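Long-range contacts in putative sugar ABC transporter (PDB 5ULB), which probably binds methylthioribose for uptake by an ABC transporter and here holds its seleno analogue in both anomeric forms: residues A102-D107 with A267-L272; N144-W149 with G204-I209. One frame throughout, in Å; residues are numbered along the deposited sequence.

Interaction 1 of 2, residues A102-D107 with A267-L272; sequences AVSVFD and AVNLRL
The carboxamide of N269 reaches from helix 262-278 to strand 102-106 with its two ends differently engaged: OD1 faces the hydroxyl of S104, while ND2 lies 4.0 Å from CB of F106. The second flat group, the phenyl ring of F106, carries CG of D107 on one face, 3.5 Å above the ring plane and offset toward the rim. The polar link is a hydrogen bond from S104 OG to N269 OD1, 2.8 Å long. The hydroxyl meets OD1 at a C=O...donor angle of 136°, tilted 34° out of the carbonyl plane. CB of S104 already points to the helix; with OG trans to the backbone N (chi1 -176°), the hydroxyl turns to the side of its own carbonyl carbon, where OD1 receives it. There CD1 of L272, one helical turn after N269, comes within 3.7 Å of S104 OG and gives the hydroxyl an apolar flank. At the other end of the amide, ND2 bonds to I265 O, a turn earlier in the same helix, and to T120 OG1, which is also bonded to V105 O. Three hydrogen bonds therefore grip this buried amide and fix which way round it sits. F106 starts toward the helix, but its ring swings away to the sugar site, coming about 3 Å from the beta anomer and about 4 Å from the alpha anomer, nearest atoms. The contact thus lies directly behind a wall of the pocket. The helix runs nearly antiparallel to the strand, their axes 8.0 Å apart, and lies over the sheet where strand 102-106 is flanked by strands 78-82 and 118-122; I80 touches N269, and T120 touches S104, F106 and L272.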
ATOM      1  N   ALA A 102       8.616  17.256 -11.535  1.00 12.67           N
ATOM      2  CA  ALA A 102       7.215  16.868 -11.240  1.00 11.76           C
ATOM      3  C   ALA A 102       7.195  15.815 -10.129  1.00 12.12           C
ATOM      4  O   ALA A 102       8.056  14.907 -10.101  1.00 12.20           O
ATOM      5  CB  ALA A 102       6.565  16.276 -12.496  1.00 12.59           C
ATOM      6  N   VAL A 103       6.166  15.898  -9.209  1.00 10.69           N
ATOM      7  CA  VAL A 103       6.208  15.018  -8.076  1.00 10.61           C
ATOM      8  C   VAL A 103       4.801  14.628  -7.614  1.00 10.68           C
ATOM      9  O   VAL A 103       3.920  15.518  -7.497  1.00 11.91           O
ATOM     10  CB  VAL A 103       7.068  15.573  -6.926  1.00 12.93           C
ATOM     11  CG1 VAL A 103       6.674  17.016  -6.571  1.00 13.59           C
ATOM     12  CG2 VAL A 103       7.135  14.662  -5.721  1.00 13.38           C
ATOM     13  N   SER A 104       4.637  13.345  -7.307  1.00 10.60           N
ATOM     14  CA  SER A 104       3.480  12.853  -6.605  1.00  9.98           C
ATOM     15  C   SER A 104       4.016  11.976  -5.455  1.00 10.13           C
ATOM     16  O   SER A 104       5.047  11.299  -5.617  1.00 11.96           O
ATOM     17  CB  SER A 104       2.562  12.045  -7.521  1.00 11.92           C
ATOM     18  OG  SER A 104       1.384  11.626  -6.916  1.00 14.19           O
ATOM     19  N   VAL A 105       3.295  11.929  -4.311  1.00  9.28           N
ATOM     20  CA  VAL A 105       3.691  11.163  -3.227  1.00  9.50           C
ATOM     21  C   VAL A 105       2.544  10.287  -2.746  1.00 10.02           C
ATOM     22  O   VAL A 105       1.376  10.590  -2.947  1.00 11.78           O
ATOM     23  CB  VAL A 105       4.311  11.945  -2.073  1.00 11.00           C
ATOM     24  CG1 VAL A 105       5.526  12.785  -2.578  1.00 11.61           C
ATOM     25  CG2 VAL A 105       3.304  12.828  -1.363  1.00 12.91           C
ATOM     26  N   PHE A 106       2.923   9.149  -2.142  1.00  9.46           N
ATOM     27  CA  PHE A 106       1.977   8.172  -1.597  1.00  7.92           C
ATOM     28  C   PHE A 106       2.353   7.872  -0.154  1.00  9.59           C
ATOM     29  O   PHE A 106       3.530   7.604   0.131  1.00 10.28           O
ATOM     30  CB  PHE A 106       1.969   6.908  -2.407  1.00  9.86           C
ATOM     31  CG  PHE A 106       1.080   5.829  -1.838  1.00  9.84           C
ATOM     32  CD1 PHE A 106      -0.319   5.996  -1.747  1.00  9.81           C
ATOM     33  CD2 PHE A 106       1.611   4.710  -1.335  1.00 10.80           C
ATOM     34  CE1 PHE A 106      -1.068   5.030  -1.132  1.00 10.43           C
ATOM     35  CE2 PHE A 106       0.815   3.747  -0.738  1.00 11.19           C
ATOM     36  CZ  PHE A 106      -0.525   3.909  -0.556  1.00 11.22           C
ATOM     37  N   ASP A 107       1.417   7.936   0.779  1.00 10.04           N
ATOM     38  CA  ASP A 107       1.657   7.614   2.181  1.00  9.49           C
ATOM     39  C   ASP A 107       2.865   8.333   2.744  1.00 11.24           C
ATOM     40  O   ASP A 107       3.596   7.725   3.558  1.00 12.41           O
ATOM     41  CB  ASP A 107       1.829   6.077   2.332  1.00 11.21           C
ATOM     42  CG  ASP A 107       0.522   5.356   2.492  1.00 14.89           C
ATOM     43  OD1 ASP A 107      -0.563   5.986   2.600  1.00 16.23           O
ATOM     44  OD2 ASP A 107       0.625   4.059   2.562  1.00 18.95           O
ATOM     45  N   ALA A 267       0.384   2.762 -10.510  1.00  9.91           N
ATOM     46  CA  ALA A 267       0.015   3.308 -11.817  1.00  9.25           C
ATOM     47  C   ALA A 267      -0.542   4.732 -11.681  1.00 10.80           C
ATOM     48  O   ALA A 267      -0.218   5.558 -12.543  1.00 10.71           O
ATOM     49  CB  ALA A 267      -0.958   2.391 -12.466  1.00 10.82           C
ATOM     50  N   VAL A 268      -1.469   4.945 -10.725  1.00  9.85           N
ATOM     51  CA  VAL A 268      -2.050   6.268 -10.634  1.00  9.91           C
ATOM     52  C   VAL A 268      -1.014   7.298 -10.295  1.00  9.66           C
ATOM     53  O   VAL A 268      -1.120   8.447 -10.795  1.00 10.86           O
ATOM     54  CB  VAL A 268      -3.253   6.184  -9.694  1.00 10.48           C
ATOM     55  CG1 VAL A 268      -3.656   7.547  -9.190  1.00 14.98           C
ATOM     56  CG2 VAL A 268      -4.409   5.432 -10.362  1.00 12.77           C
ATOM     57  N   ASN A 269      -0.107   7.000  -9.367  1.00 10.01           N
ATOM     58  CA  ASN A 269       0.969   7.989  -9.132  1.00 10.17           C
ATOM     59  C   ASN A 269       1.765   8.293 -10.381  1.00  9.82           C
ATOM     60  O   ASN A 269       2.120   9.464 -10.571  1.00 11.47           O
ATOM     61  CB  ASN A 269       1.839   7.506  -7.939  1.00 11.88           C
ATOM     62  CG  ASN A 269       1.201   7.861  -6.594  1.00 10.46           C
ATOM     63  OD1 ASN A 269       1.476   8.982  -6.091  1.00 12.96           O
ATOM     64  ND2 ASN A 269       0.330   7.029  -6.023  1.00 11.49           N
ATOM     65  N   LEU A 270       2.022   7.329 -11.213  1.00  9.54           N
ATOM     66  CA  LEU A 270       2.686   7.595 -12.499  1.00 10.42           C
ATOM     67  C   LEU A 270       1.825   8.490 -13.357  1.00 10.03           C
ATOM     68  O   LEU A 270       2.328   9.400 -13.986  1.00 11.25           O
ATOM     69  CB  LEU A 270       3.103   6.239 -13.145  1.00 11.80           C
ATOM     70  CG  LEU A 270       4.068   6.312 -14.294  1.00 13.72           C
ATOM     71  CD1 LEU A 270       3.436   6.756 -15.596  1.00 16.56           C
ATOM     72  CD2 LEU A 270       5.336   7.006 -13.996  1.00 15.95           C
ATOM     73  N   ARG A 271       0.527   8.148 -13.495  1.00 10.12           N
ATOM     74  CA  ARG A 271      -0.385   8.971 -14.304  1.00 10.18           C
ATOM     75  C   ARG A 271      -0.328  10.438 -13.859  1.00 10.10           C
ATOM     76  O   ARG A 271      -0.330  11.375 -14.672  1.00 11.01           O
ATOM     77  CB  ARG A 271      -1.836   8.469 -14.197  1.00 10.67           C
ATOM     78  CG  ARG A 271      -2.061   7.117 -14.751  1.00 12.84           C
ATOM     79  CD  ARG A 271      -3.543   6.749 -14.569  1.00 14.11           C
ATOM     80  NE  ARG A 271      -3.776   5.343 -14.850  1.00 17.93           N
ATOM     81  CZ  ARG A 271      -4.929   4.713 -14.633  1.00 18.89           C
ATOM     82  NH1 ARG A 271      -5.947   5.355 -14.142  1.00 17.92           N
ATOM     83  NH2 ARG A 271      -5.059   3.456 -14.927  1.00 27.41           N
ATOM     84  N   LEU A 272      -0.344  10.672 -12.540  1.00 10.16           N
ATOM     85  CA  LEU A 272      -0.266  12.019 -11.998  1.00 10.30           C
ATOM     86  C   LEU A 272       1.005  12.765 -12.403  1.00 11.53           C
ATOM     87  O   LEU A 272       0.950  13.886 -12.806  1.00 12.04           O
ATOM     88  CB  LEU A 272      -0.467  12.009 -10.466  1.00  9.30           C
ATOM     89  CG  LEU A 272      -1.908  11.702 -10.012  1.00 11.00           C
ATOM     90  CD1 LEU A 272      -1.902  11.214  -8.572  1.00 12.53           C
ATOM     91  CD2 LEU A 272      -2.710  12.983 -10.146  1.00 12.67           C
TER

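Interaction 2 of 2, residues N144-W149 with G204-I209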
ATOM      1  N   ASN A 144     -10.236 -10.722  23.191  1.00 12.99           N
ATOM      2  CA  ASN A 144      -8.795 -10.430  23.523  1.00 12.66           C
ATOM      3  C   ASN A 144      -8.008 -10.481  22.222  1.00 11.06           C
ATOM      4  O   ASN A 144      -8.073 -11.527  21.557  1.00 12.69           O
ATOM      5  CB  ASN A 144      -8.311 -11.474  24.522  1.00 13.97           C
ATOM      6  CG  ASN A 144      -9.034 -11.347  25.841  1.00 17.19           C
ATOM      7  OD1 ASN A 144      -9.150 -10.211  26.355  1.00 21.10           O
ATOM      8  ND2 ASN A 144      -9.559 -12.476  26.367  1.00 23.18           N
ATOM      9  N   ILE A 145      -7.304  -9.418  21.872  1.00 11.55           N
ATOM     10  CA  ILE A 145      -6.653  -9.307  20.541  1.00 11.32           C
ATOM     11  C   ILE A 145      -5.186  -9.029  20.681  1.00 10.42           C
ATOM     12  O   ILE A 145      -4.716  -8.436  21.662  1.00 11.77           O
ATOM     13  CB  ILE A 145      -7.360  -8.311  19.652  1.00 11.65           C
ATOM     14  CG1 ILE A 145      -7.163  -6.879  20.073  1.00 14.00           C
ATOM     15  CG2 ILE A 145      -8.870  -8.664  19.584  1.00 12.63           C
ATOM     16  CD1 ILE A 145      -7.622  -5.889  19.082  1.00 23.72           C
ATOM     17  N   ILE A 146      -4.496  -9.356  19.566  1.00  9.26           N
ATOM     18  CA  ILE A 146      -3.153  -8.810  19.319  1.00  9.77           C
ATOM     19  C   ILE A 146      -3.294  -7.869  18.111  1.00  9.26           C
ATOM     20  O   ILE A 146      -3.951  -8.227  17.160  1.00 10.31           O
ATOM     21  CB  ILE A 146      -2.133  -9.977  18.977  1.00 11.05           C
ATOM     22  CG1 ILE A 146      -2.178 -11.087  20.013  1.00 15.15           C
ATOM     23  CG2 ILE A 146      -0.763  -9.410  18.809  1.00 12.48           C
ATOM     24  CD1 ILE A 146      -1.950 -10.685  21.377  1.00 18.42           C
ATOM     25  N   LYS A 147      -2.580  -6.751  18.166  1.00  9.09           N
ATOM     26  CA  LYS A 147      -2.484  -5.829  17.041  1.00  9.26           C
ATOM     27  C   LYS A 147      -1.057  -5.986  16.443  1.00  8.83           C
ATOM     28  O   LYS A 147      -0.082  -6.024  17.147  1.00 10.91           O
ATOM     29  CB  LYS A 147      -2.688  -4.381  17.561  1.00 11.08           C
ATOM     30  CG  LYS A 147      -2.462  -3.310  16.487  1.00 11.98           C
ATOM     31  CD  LYS A 147      -2.993  -1.984  16.908  1.00 14.04           C
ATOM     32  CE  LYS A 147      -2.407  -1.317  18.077  1.00 17.28           C
ATOM     33  NZ  LYS A 147      -1.148  -0.762  17.884  1.00 19.38           N
ATOM     34  N   LEU A 148      -1.061  -6.047  15.107  1.00  8.55           N
ATOM     35  CA  LEU A 148       0.252  -6.026  14.351  1.00  8.51           C
ATOM     36  C   LEU A 148       0.318  -4.668  13.684  1.00  9.00           C
ATOM     37  O   LEU A 148      -0.528  -4.308  12.857  1.00  9.28           O
ATOM     38  CB  LEU A 148       0.314  -7.118  13.316  1.00  9.09           C
ATOM     39  CG  LEU A 148      -0.216  -8.507  13.743  1.00  9.47           C
ATOM     40  CD1 LEU A 148      -0.237  -9.498  12.582  1.00 10.14           C
ATOM     41  CD2 LEU A 148       0.580  -9.072  14.910  1.00 11.21           C
ATOM     42  N   TRP A 149       1.334  -3.863  14.071  1.00  8.50           N
ATOM     43  CA  TRP A 149       1.339  -2.462  13.764  1.00  9.16           C
ATOM     44  C   TRP A 149       2.789  -1.904  14.022  1.00  9.51           C
ATOM     45  O   TRP A 149       3.477  -2.472  14.869  1.00 11.26           O
ATOM     46  CB  TRP A 149       0.367  -1.725  14.718  1.00 10.22           C
ATOM     47  CG  TRP A 149       0.184  -0.263  14.565  1.00 10.44           C
ATOM     48  CD1 TRP A 149      -0.540   0.409  13.625  1.00 11.36           C
ATOM     49  CD2 TRP A 149       0.861   0.770  15.338  1.00 10.49           C
ATOM     50  NE1 TRP A 149      -0.369   1.723  13.811  1.00 11.64           N
ATOM     51  CE2 TRP A 149       0.448   2.027  14.856  1.00 10.79           C
ATOM     52  CE3 TRP A 149       1.696   0.727  16.455  1.00 12.35           C
ATOM     53  CZ2 TRP A 149       0.841   3.201  15.424  1.00 12.40           C
ATOM     54  CZ3 TRP A 149       2.124   1.884  16.998  1.00 14.05           C
ATOM     55  CH2 TRP A 149       1.682   3.088  16.480  1.00 15.15           C
ATOM     56  N   GLY A 204      -7.242 -20.181  24.204  1.00 15.58           N
ATOM     57  CA  GLY A 204      -8.421 -19.621  24.963  1.00 15.69           C
ATOM     58  C   GLY A 204      -8.191 -18.199  25.380  1.00 16.38           C
ATOM     59  O   GLY A 204      -9.152 -17.492  25.734  1.00 19.87           O
ATOM     60  N   LYS A 205      -6.931 -17.751  25.454  1.00 12.90           N
ATOM     61  CA  LYS A 205      -6.618 -16.438  25.959  1.00 13.03           C
ATOM     62  C   LYS A 205      -6.499 -15.369  24.889  1.00 12.10           C
ATOM     63  O   LYS A 205      -6.418 -14.159  25.227  1.00 15.24           O
ATOM     64  CB  LYS A 205      -5.361 -16.460  26.805  1.00 16.99           C
ATOM     65  CG  LYS A 205      -5.341 -17.360  27.955  1.00 21.02           C
ATOM     66  CD  LYS A 205      -6.273 -16.919  28.998  1.00 25.06           C
ATOM     67  CE  LYS A 205      -6.211 -17.914  30.212  1.00 31.07           C
ATOM     68  NZ  LYS A 205      -7.136 -17.484  31.243  1.00 49.22           N
ATOM     69  N   ILE A 206      -6.502 -15.766  23.612  1.00 11.44           N
ATOM     70  CA  ILE A 206      -6.482 -14.821  22.478  1.00 11.43           C
ATOM     71  C   ILE A 206      -7.656 -15.255  21.571  1.00 11.37           C
ATOM     72  O   ILE A 206      -7.780 -16.409  21.211  1.00 12.33           O
ATOM     73  CB  ILE A 206      -5.144 -14.882  21.641  1.00 11.75           C
ATOM     74  CG1 ILE A 206      -3.977 -14.567  22.515  1.00 15.19           C
ATOM     75  CG2 ILE A 206      -5.254 -13.958  20.473  1.00 11.88           C
ATOM     76  CD1 ILE A 206      -2.648 -14.937  21.828  1.00 16.00           C
ATOM     77  N   ASP A 207      -8.437 -14.253  21.170  1.00 10.90           N
ATOM     78  CA  ASP A 207      -9.522 -14.508  20.213  1.00 12.32           C
ATOM     79  C   ASP A 207      -9.213 -14.171  18.767  1.00 11.05           C
ATOM     80  O   ASP A 207      -9.651 -14.884  17.838  1.00 11.45           O
ATOM     81  CB  ASP A 207     -10.766 -13.701  20.660  1.00 13.57           C
ATOM     82  CG  ASP A 207     -11.243 -14.120  22.042  1.00 14.68           C
ATOM     83  OD1 ASP A 207     -11.500 -15.320  22.160  1.00 20.75           O
ATOM     84  OD2 ASP A 207     -11.217 -13.292  22.992  1.00 17.15           O
ATOM     85  N   ALA A 208      -8.457 -13.054  18.539  1.00 10.67           N
ATOM     86  CA  ALA A 208      -8.277 -12.590  17.210  1.00  9.68           C
ATOM     87  C   ALA A 208      -7.004 -11.764  17.131  1.00  9.29           C
ATOM     88  O   ALA A 208      -6.519 -11.244  18.127  1.00 10.12           O
ATOM     89  CB  ALA A 208      -9.525 -11.796  16.732  1.00 11.36           C
ATOM     90  N   ILE A 209      -6.554 -11.580  15.869  1.00  8.95           N
ATOM     91  CA  ILE A 209      -5.420 -10.723  15.548  1.00  8.88           C
ATOM     92  C   ILE A 209      -5.815  -9.753  14.444  1.00  9.29           C
ATOM     93  O   ILE A 209      -6.380 -10.190  13.431  1.00 10.18           O
ATOM     94  CB  ILE A 209      -4.166 -11.574  15.184  1.00 10.16           C
ATOM     95  CG1 ILE A 209      -3.790 -12.472  16.318  1.00 11.21           C
ATOM     96  CG2 ILE A 209      -3.044 -10.705  14.682  1.00 11.02           C
ATOM     97  CD1 ILE A 209      -2.660 -13.439  16.007  1.00 12.66           C
TER
HETATM   98  O   HOH W   1      -9.694 -14.948  24.826  1.00 25.52           O
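N144 and D207 start a parallel pairing of neighbouring strands, part of the Rossmann-like alpha/beta lobe of a type I periplasmic binding protein. The D207 side chain leads from CB, 3.6 Å from N144 O, through CG, 3.7 Å from N144 N, to OD2, which accepts a hydrogen bond from N144 N at 2.8 Å. This bond is almost straight (174° at the hydrogen) and uses the anti lone pair of OD2. With CG trans to the carbonyl carbon (chi1 -61°), the carboxylate stays beside the D207 backbone N, whose own N-H bonds to N144 O at 2.8 Å in the carbonyl plane. D207 thus holds both the N-H and the C=O of N144. The amide plane of N144 and the carboxylate plane are only 17° apart, and one water joins them: it accepts from N144 ND2 and donates to D207 OD2 and to G204 O. The water thereby ties the loop at G204 to the start of the pairing.

A208 N adds a second, weak bond to the same N144 O; the parallel bridges I145-A208 and I146-I209 follow, with I146 N donating to A208 O at 3.1 Å. I145 and A208 share one face of the sheet, under helix 124-138, where L135 touches both. I146 and I209 share the other face with L148, and I206 meets I146 there too. Further along strand 143-148, CG and CD1 of L148 each lie 3.7 Å from I209 CG2.

In the fold
The two contacts lie on opposite sides of the chain's centre, their centres 36 Å apart and their nearest atoms about 12 Å apart, without touching. Along the chain the order is 102-107, 144-149, 204-209, 267-272, so interaction 2 is formed entirely by residues between the two halves of interaction 1. Strand 285-294 links the strands of the two lobes into one continuous mixed sheet; interaction 1 lies on the part in one lobe, interaction 2 on the part in the other. The chain thus leaves the first lobe and later returns to it, as in type I periplasmic binding proteins, whose two lobes enclose the sugar between them.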